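Local coordinates for carbohydrate binding module family 33 and 10 domain protein (Teredinibacter turnerae, PDB 6RW7) that probably cleaves cellulose oxidatively at a copper site, as the AA10 lytic polysaccharide monooxygenase domain of a longer protein from a shipworm symbiont, at residues C142-V147 / S152-V157; G149-S152 / E158-M161. All blocks are in the same frame, centred on the assembly; numbering follows the deposited sequence.

Contact 1 of 2, residues C142-V147 / S152-V157; sequences CDESIV and STNSAV. With NA (sodium ion), chain B.
Asn-154 meets Glu-144 and Ser-145 with its side-chain amide while its own backbone carbonyl binds a sodium ion. With CG anti to the backbone N (chi1 -170°), the amide reaches across to strand 142-145 and spends both N-H bonds there. ND2 donates to the anti lone pair of Glu-144 OE1 at 2.8 Å, the carboxylate standing 78° from the amide plane, and to Ser-145 O at 2.9 Å; both acceptors lie in the amide plane. OD1 turns back to take Ala-156 N at 2.9 Å, closing an Asx turn. The carbonyls of the first and last residues of a type I beta turn, Asn-154 O and Val-157 O, lie 2.4 and 2.3 Å from sodium; Phe-151 O and three waters complete the shell.

Nearer the backbone, Glu-144 CB packs on Val-157 CG2 at 3.7 Å, and Ile-146 CG2 lies against Asn-154 CB. Farther along, Thr-153 OG1 donates to Asp-150 O and accepts only a weak bond from Val-147 N at 3.0 Å, while a water bridges Ser-145 O and Thr-153 O. With all three polar positions of the amide engaged, its rotation is fixed, and Asn-154 joins the sodium-binding loop to the strand by two nearly straight hydrogen bonds.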
ATOM      1  N   CYS A 142      -7.526   0.263 -10.651  1.00 11.88           N
ATOM      2  CA  CYS A 142      -6.944  -0.993 -11.151  1.00 12.36           C
ATOM      3  C   CYS A 142      -7.476  -2.106 -10.258  1.00 12.70           C
ATOM      4  O   CYS A 142      -7.432  -1.953  -9.041  1.00 12.83           O
ATOM      5  CB  CYS A 142      -5.426  -0.890 -11.127  1.00 13.47           C
ATOM      6  SG  CYS A 142      -4.553  -2.305 -11.845  1.00 16.41           S
ATOM      7  N   ASP A 143      -8.053  -3.136 -10.852  1.00 12.64           N
ATOM      8  CA  ASP A 143      -8.675  -4.247 -10.093  1.00 13.38           C
ATOM      9  C   ASP A 143      -8.497  -5.470 -10.976  1.00 13.65           C
ATOM     10  O   ASP A 143      -9.205  -5.577 -11.988  1.00 15.41           O
ATOM     11  CB  ASP A 143     -10.125  -3.931  -9.731  1.00 14.31           C
ATOM     12  CG  ASP A 143     -10.819  -5.036  -8.950  1.00 16.21           C
ATOM     13  OD1 ASP A 143     -10.195  -6.058  -8.674  1.00 19.81           O
ATOM     14  OD2 ASP A 143     -11.975  -4.879  -8.684  1.00 21.05           O
ATOM     15  N   GLU A 144      -7.479  -6.264 -10.673  1.00 12.64           N
ATOM     16  CA  GLU A 144      -7.066  -7.390 -11.525  1.00 12.01           C
ATOM     17  C   GLU A 144      -7.200  -8.653 -10.695  1.00 11.91           C
ATOM     18  O   GLU A 144      -6.505  -8.761  -9.660  1.00 12.50           O
ATOM     19  CB  GLU A 144      -5.663  -7.162 -12.060  1.00 11.82           C
ATOM     20  CG  GLU A 144      -5.581  -5.955 -12.970  1.00 12.38           C
ATOM     21  CD  GLU A 144      -6.356  -6.025 -14.276  1.00 14.89           C
ATOM     22  OE1 GLU A 144      -6.867  -7.116 -14.644  1.00 15.28           O
ATOM     23  OE2 GLU A 144      -6.506  -4.959 -14.915  1.00 15.12           O
ATOM     24  N   SER A 145      -7.977  -9.603 -11.198  1.00 11.65           N
ATOM     25  CA  SER A 145      -8.176 -10.898 -10.519  1.00 12.56           C
ATOM     26  C   SER A 145      -7.694 -12.057 -11.395  1.00 11.90           C
ATOM     27  O   SER A 145      -7.584 -11.935 -12.639  1.00 12.41           O
ATOM     28  CB  SER A 145      -9.606 -11.055 -10.097  1.00 14.32           C
ATOM     29  OG  SER A 145     -10.460 -11.180 -11.214  1.00 16.18           O
ATOM     30  N   ILE A 146      -7.348 -13.142 -10.725  1.00 11.20           N
ATOM     31  CA  ILE A 146      -6.959 -14.429 -11.349  1.00 11.52           C
ATOM     32  C   ILE A 146      -7.850 -15.513 -10.759  1.00 11.45           C
ATOM     33  O   ILE A 146      -8.356 -15.364  -9.650  1.00 11.79           O
ATOM     34  CB  ILE A 146      -5.467 -14.763 -11.132  1.00 12.00           C
ATOM     35  CG1 ILE A 146      -5.090 -14.784  -9.651  1.00 11.94           C
ATOM     36  CG2 ILE A 146      -4.581 -13.829 -11.942  1.00 12.76           C
ATOM     37  CD1 ILE A 146      -3.710 -15.347  -9.428  1.00 12.39           C
ATOM     38  N   VAL A 147      -8.094 -16.560 -11.530  1.00 11.51           N
ATOM     39  CA  VAL A 147      -8.475 -17.861 -10.932  1.00 12.26           C
ATOM     40  C   VAL A 147      -7.423 -18.130  -9.863  1.00 11.97           C
ATOM     41  O   VAL A 147      -6.223 -18.034 -10.147  1.00 11.32           O
ATOM     42  CB  VAL A 147      -8.510 -18.955 -12.009  1.00 12.21           C
ATOM     43  CG1 VAL A 147      -8.686 -20.332 -11.393  1.00 12.59           C
ATOM     44  CG2 VAL A 147      -9.622 -18.678 -13.011  1.00 12.83           C
ATOM     45  N   SER A 152      -1.752 -17.459 -15.198  1.00 14.36           N
ATOM     46  CA  SER A 152      -1.989 -17.480 -16.666  1.00 15.70           C
ATOM     47  C   SER A 152      -3.377 -16.931 -17.004  1.00 15.24           C
ATOM     48  O   SER A 152      -3.614 -16.588 -18.185  1.00 15.96           O
ATOM     49  CB  SER A 152      -1.780 -18.880 -17.215  1.00 16.43           C
ATOM     50  OG  SER A 152      -2.899 -19.691 -16.903  1.00 19.28           O
ATOM     51  N   THR A 153      -4.258 -16.742 -16.032  1.00 13.15           N
ATOM     52  CA  THR A 153      -5.663 -16.340 -16.300  1.00 13.44           C
ATOM     53  C   THR A 153      -5.818 -14.811 -16.353  1.00 13.07           C
ATOM     54  O   THR A 153      -6.959 -14.358 -16.557  1.00 13.12           O
ATOM     55  CB  THR A 153      -6.634 -16.986 -15.313  1.00 13.85           C
ATOM     56  OG1 THR A 153      -6.328 -16.553 -13.982  1.00 12.48           O
ATOM     57  CG2 THR A 153      -6.587 -18.495 -15.425  1.00 14.59           C
ATOM     58  N   ASN A 154      -4.740 -14.031 -16.204  1.00 12.71           N
ATOM     59  CA  ASN A 154      -4.837 -12.552 -16.313  1.00 13.21           C
ATOM     60  C   ASN A 154      -3.493 -12.041 -16.813  1.00 13.02           C
ATOM     61  O   ASN A 154      -2.495 -12.163 -16.095  1.00 13.05           O
ATOM     62  CB  ASN A 154      -5.274 -11.890 -15.006  1.00 12.65           C
ATOM     63  CG  ASN A 154      -5.599 -10.423 -15.178  1.00 12.68           C
ATOM     64  OD1 ASN A 154      -5.051  -9.755 -16.069  1.00 14.04           O
ATOM     65  ND2 ASN A 154      -6.539  -9.932 -14.386  1.00 11.45           N
ATOM     66  N   SER A 155      -3.462 -11.466 -18.002  1.00 14.55           N
ATOM     67  CA  SER A 155      -2.190 -11.037 -18.630  1.00 15.26           C
ATOM     68  C   SER A 155      -1.614  -9.810 -17.916  1.00 14.89           C
ATOM     69  O   SER A 155      -0.428  -9.490 -18.168  1.00 17.28           O
ATOM     70  CB  SER A 155      -2.370 -10.769 -20.101  1.00 17.62           C
ATOM     71  OG  SER A 155      -3.376  -9.804 -20.295  1.00 20.11           O
ATOM     72  N   ALA A 156      -2.380  -9.173 -17.037  1.00 13.73           N
ATOM     73  CA  ALA A 156      -1.902  -7.999 -16.268  1.00 13.05           C
ATOM     74  C   ALA A 156      -1.190  -8.414 -14.975  1.00 13.27           C
ATOM     75  O   ALA A 156      -0.647  -7.526 -14.325  1.00 13.21           O
ATOM     76  CB  ALA A 156      -3.047  -7.077 -15.959  1.00 13.25           C
ATOM     77  N   VAL A 157      -1.204  -9.691 -14.599  1.00 12.32           N
ATOM     78  CA  VAL A 157      -0.705 -10.143 -13.273  1.00 12.40           C
ATOM     79  C   VAL A 157       0.339 -11.230 -13.512  1.00 14.29           C
ATOM     80  O   VAL A 157       0.034 -12.204 -14.215  1.00 14.90           O
ATOM     81  CB  VAL A 157      -1.847 -10.646 -12.371  1.00 12.01           C
ATOM     82  CG1 VAL A 157      -1.318 -10.880 -10.968  1.00 11.91           C
ATOM     83  CG2 VAL A 157      -3.070  -9.734 -12.340  1.00 11.91           C
TER
HETATM   84 NA    NA B 301      -0.489 -13.508 -16.035  1.00 15.79          NA
HETATM   85  O   HOH W   1      -9.099 -13.707 -14.357  1.00 33.94           O
HETATM   86  O   HOH W   2      -1.184 -14.249 -18.236  1.00 19.63           O
HETATM   87  O   HOH W   3       0.988 -12.086 -17.230  1.00 28.75           O
HETATM   88  O   HOH W   4       1.373 -14.952 -16.018  1.00 23.40           O

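Contact 2 of 2, residues G149-S152 / E158-M161; sequences GDFS and EADM. With NA (sodium ion), chain B.
Ala-159 CB sits squarely over one face of the Phe-151 ring, a CH-pi contact between strand 157-160 and the loop that leads into it, the loop crossing between the two sheets of the immunoglobulin-like beta-sandwich of the lytic polysaccharide monooxygenase fold. The methyl carbon is 3.7 Å from the ring centroid, only 9° off the ring normal, so it meets all six ring carbons at similar range instead of touching one edge. Phe-151 holds CG anti to its carbonyl carbon (chi1 -75°), which swings the ring from the loop towards strand 157-160. There CD2 also reaches the backbone, coming within 3.7 Å of Ala-159 N, while Glu-158 C approaches the ring obliquely. The contact is small and apolar, and no hydrogen bond crosses between 149-152 and 158-161.

The Glu-158 side chain starts away from 149-152, and its OE1 bonds to Asn-167 ND2 on the adjoining strand 165-172. Ala-159 also touches Phe-108, the residue after the copper ligand His-107. On the loop side the backbone beside the ring is shaped by an Asx turn: Asp-150 OD1 accepts from both Ser-152 OG, at 2.7 Å on its syn side, and Ser-152 N, at 3.2 Å on its anti side. The two donors arrive from the same face of the carboxylate, each about 30° out of its plane. Between these residues the carbonyl of Phe-151 is directed roughly across the line from its CA to its ring, and Phe-151 O coordinates the sodium ion at 2.3 Å.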
ATOM      1  N   GLY A 149      -4.421 -18.594  -7.733  1.00 12.53           N
ATOM      2  CA  GLY A 149      -3.110 -19.241  -7.886  1.00 12.46           C
ATOM      3  C   GLY A 149      -2.708 -19.470  -9.334  1.00 12.44           C
ATOM      4  O   GLY A 149      -1.572 -19.892  -9.581  1.00 13.10           O
ATOM      5  N   ASP A 150      -3.607 -19.198 -10.278  1.00 12.05           N
ATOM      6  CA  ASP A 150      -3.359 -19.476 -11.710  1.00 12.04           C
ATOM      7  C   ASP A 150      -3.087 -18.144 -12.408  1.00 11.82           C
ATOM      8  O   ASP A 150      -4.025 -17.506 -12.902  1.00 12.26           O
ATOM      9  CB  ASP A 150      -4.501 -20.264 -12.339  1.00 12.13           C
ATOM     10  CG  ASP A 150      -4.159 -20.692 -13.756  1.00 14.03           C
ATOM     11  OD1 ASP A 150      -3.115 -20.214 -14.303  1.00 15.00           O
ATOM     12  OD2 ASP A 150      -4.921 -21.508 -14.303  1.00 13.67           O
ATOM     13  N   PHE A 151      -1.824 -17.752 -12.496  1.00 12.00           N
ATOM     14  CA  PHE A 151      -1.460 -16.406 -12.987  1.00 12.99           C
ATOM     15  C   PHE A 151      -1.624 -16.324 -14.503  1.00 14.27           C
ATOM     16  O   PHE A 151      -1.727 -15.210 -15.008  1.00 15.55           O
ATOM     17  CB  PHE A 151      -0.061 -16.035 -12.508  1.00 12.84           C
ATOM     18  CG  PHE A 151      -0.053 -15.663 -11.048  1.00 13.01           C
ATOM     19  CD1 PHE A 151      -0.080 -16.645 -10.077  1.00 12.89           C
ATOM     20  CD2 PHE A 151      -0.070 -14.339 -10.642  1.00 13.64           C
ATOM     21  CE1 PHE A 151      -0.065 -16.318  -8.734  1.00 12.77           C
ATOM     22  CE2 PHE A 151      -0.066 -14.005  -9.292  1.00 13.01           C
ATOM     23  CZ  PHE A 151      -0.085 -14.999  -8.336  1.00 13.66           C
ATOM     24  N   SER A 152      -1.752 -17.459 -15.198  1.00 14.36           N
ATOM     25  CA  SER A 152      -1.989 -17.480 -16.666  1.00 15.70           C
ATOM     26  C   SER A 152      -3.377 -16.931 -17.004  1.00 15.24           C
ATOM     27  O   SER A 152      -3.614 -16.588 -18.185  1.00 15.96           O
ATOM     28  CB  SER A 152      -1.780 -18.880 -17.215  1.00 16.43           C
ATOM     29  OG  SER A 152      -2.899 -19.691 -16.903  1.00 19.28           O
ATOM     30  N   GLU A 158       1.533 -11.066 -12.954  1.00 14.00           N
ATOM     31  CA  GLU A 158       2.644 -12.023 -13.136  1.00 15.94           C
ATOM     32  C   GLU A 158       3.182 -12.447 -11.770  1.00 14.70           C
ATOM     33  O   GLU A 158       3.349 -11.579 -10.890  1.00 14.95           O
ATOM     34  CB  GLU A 158       3.646 -11.293 -14.019  1.00 20.26           C
ATOM     35  CG  GLU A 158       5.016 -11.895 -14.129  1.00 24.66           C
ATOM     36  CD  GLU A 158       5.762 -11.002 -15.094  1.00 29.03           C
ATOM     37  OE1 GLU A 158       6.340  -9.996 -14.642  1.00 29.69           O
ATOM     38  OE2 GLU A 158       5.629 -11.239 -16.306  1.00 36.59           O
ATOM     39  N   ALA A 159       3.420 -13.744 -11.606  1.00 13.57           N
ATOM     40  CA  ALA A 159       4.129 -14.311 -10.445  1.00 14.27           C
ATOM     41  C   ALA A 159       5.629 -14.355 -10.764  1.00 15.59           C
ATOM     42  O   ALA A 159       6.008 -14.945 -11.783  1.00 16.96           O
ATOM     43  CB  ALA A 159       3.600 -15.679 -10.112  1.00 15.63           C
ATOM     44  N   ASP A 160       6.461 -13.747  -9.935  1.00 14.91           N
ATOM     45  CA  ASP A 160       7.931 -13.878 -10.033  1.00 15.47           C
ATOM     46  C   ASP A 160       8.369 -14.775  -8.880  1.00 14.90           C
ATOM     47  O   ASP A 160       8.550 -14.288  -7.762  1.00 13.63           O
ATOM     48  CB  ASP A 160       8.567 -12.497 -10.062  1.00 16.63           C
ATOM     49  CG  ASP A 160      10.074 -12.501  -9.952  1.00 18.66           C
ATOM     50  OD1 ASP A 160      10.672 -13.602  -9.842  1.00 19.08           O
ATOM     51  OD2 ASP A 160      10.615 -11.384  -9.980  1.00 24.03           O
ATOM     52  N   MET A 161       8.502 -16.065  -9.136  1.00 16.81           N
ATOM     53  CA  MET A 161       8.783 -17.056  -8.071  1.00 18.07           C
ATOM     54  C   MET A 161      10.212 -16.872  -7.546  1.00 16.99           C
ATOM     55  O   MET A 161      10.459 -17.131  -6.365  1.00 17.88           O
ATOM     56  CB  MET A 161       8.604 -18.481  -8.620  1.00 20.85           C
ATOM     57  CG  MET A 161       7.233 -18.725  -9.197  1.00 22.86           C
ATOM     58  SD  MET A 161       5.963 -18.324  -7.978  1.00 26.74           S
ATOM     59  CE  MET A 161       6.324 -19.594  -6.762  1.00 27.93           C
TER
HETATM   60 NA    NA B 301      -0.489 -13.508 -16.035  1.00 15.79          NA
HETATM   61  O   HOH W   2      -1.184 -14.249 -18.236  1.00 19.63           O
HETATM   62  O   HOH W   3       0.988 -12.086 -17.230  1.00 28.75           O
HETATM   63  O   HOH W   4       1.373 -14.952 -16.018  1.00 23.40           O

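The two contacts interleave along the chain between strand 142-145 of the mixed sheet and strand 157-160, the edge of the four-stranded antiparallel sheet: 142-147 comes first, then 149-152, 152-157 and 158-161, with Ser-152 common to both. Their centres are 9 Å apart. Contact 1 closes the start of the crossover loop against its end, and contact 2 lays the loop's middle on the strand that follows. They meet where Phe-151 CD2 packs on Val-157 CG1 at 3.7 Å and Phe-151 CZ on Ile-146 CD1, and they share one sodium ion. The linked unit thus joins the two sheets at the sandwich's flank, with the Phe-151 and Glu-158 side chains each about 13 Å from a bound copper ion.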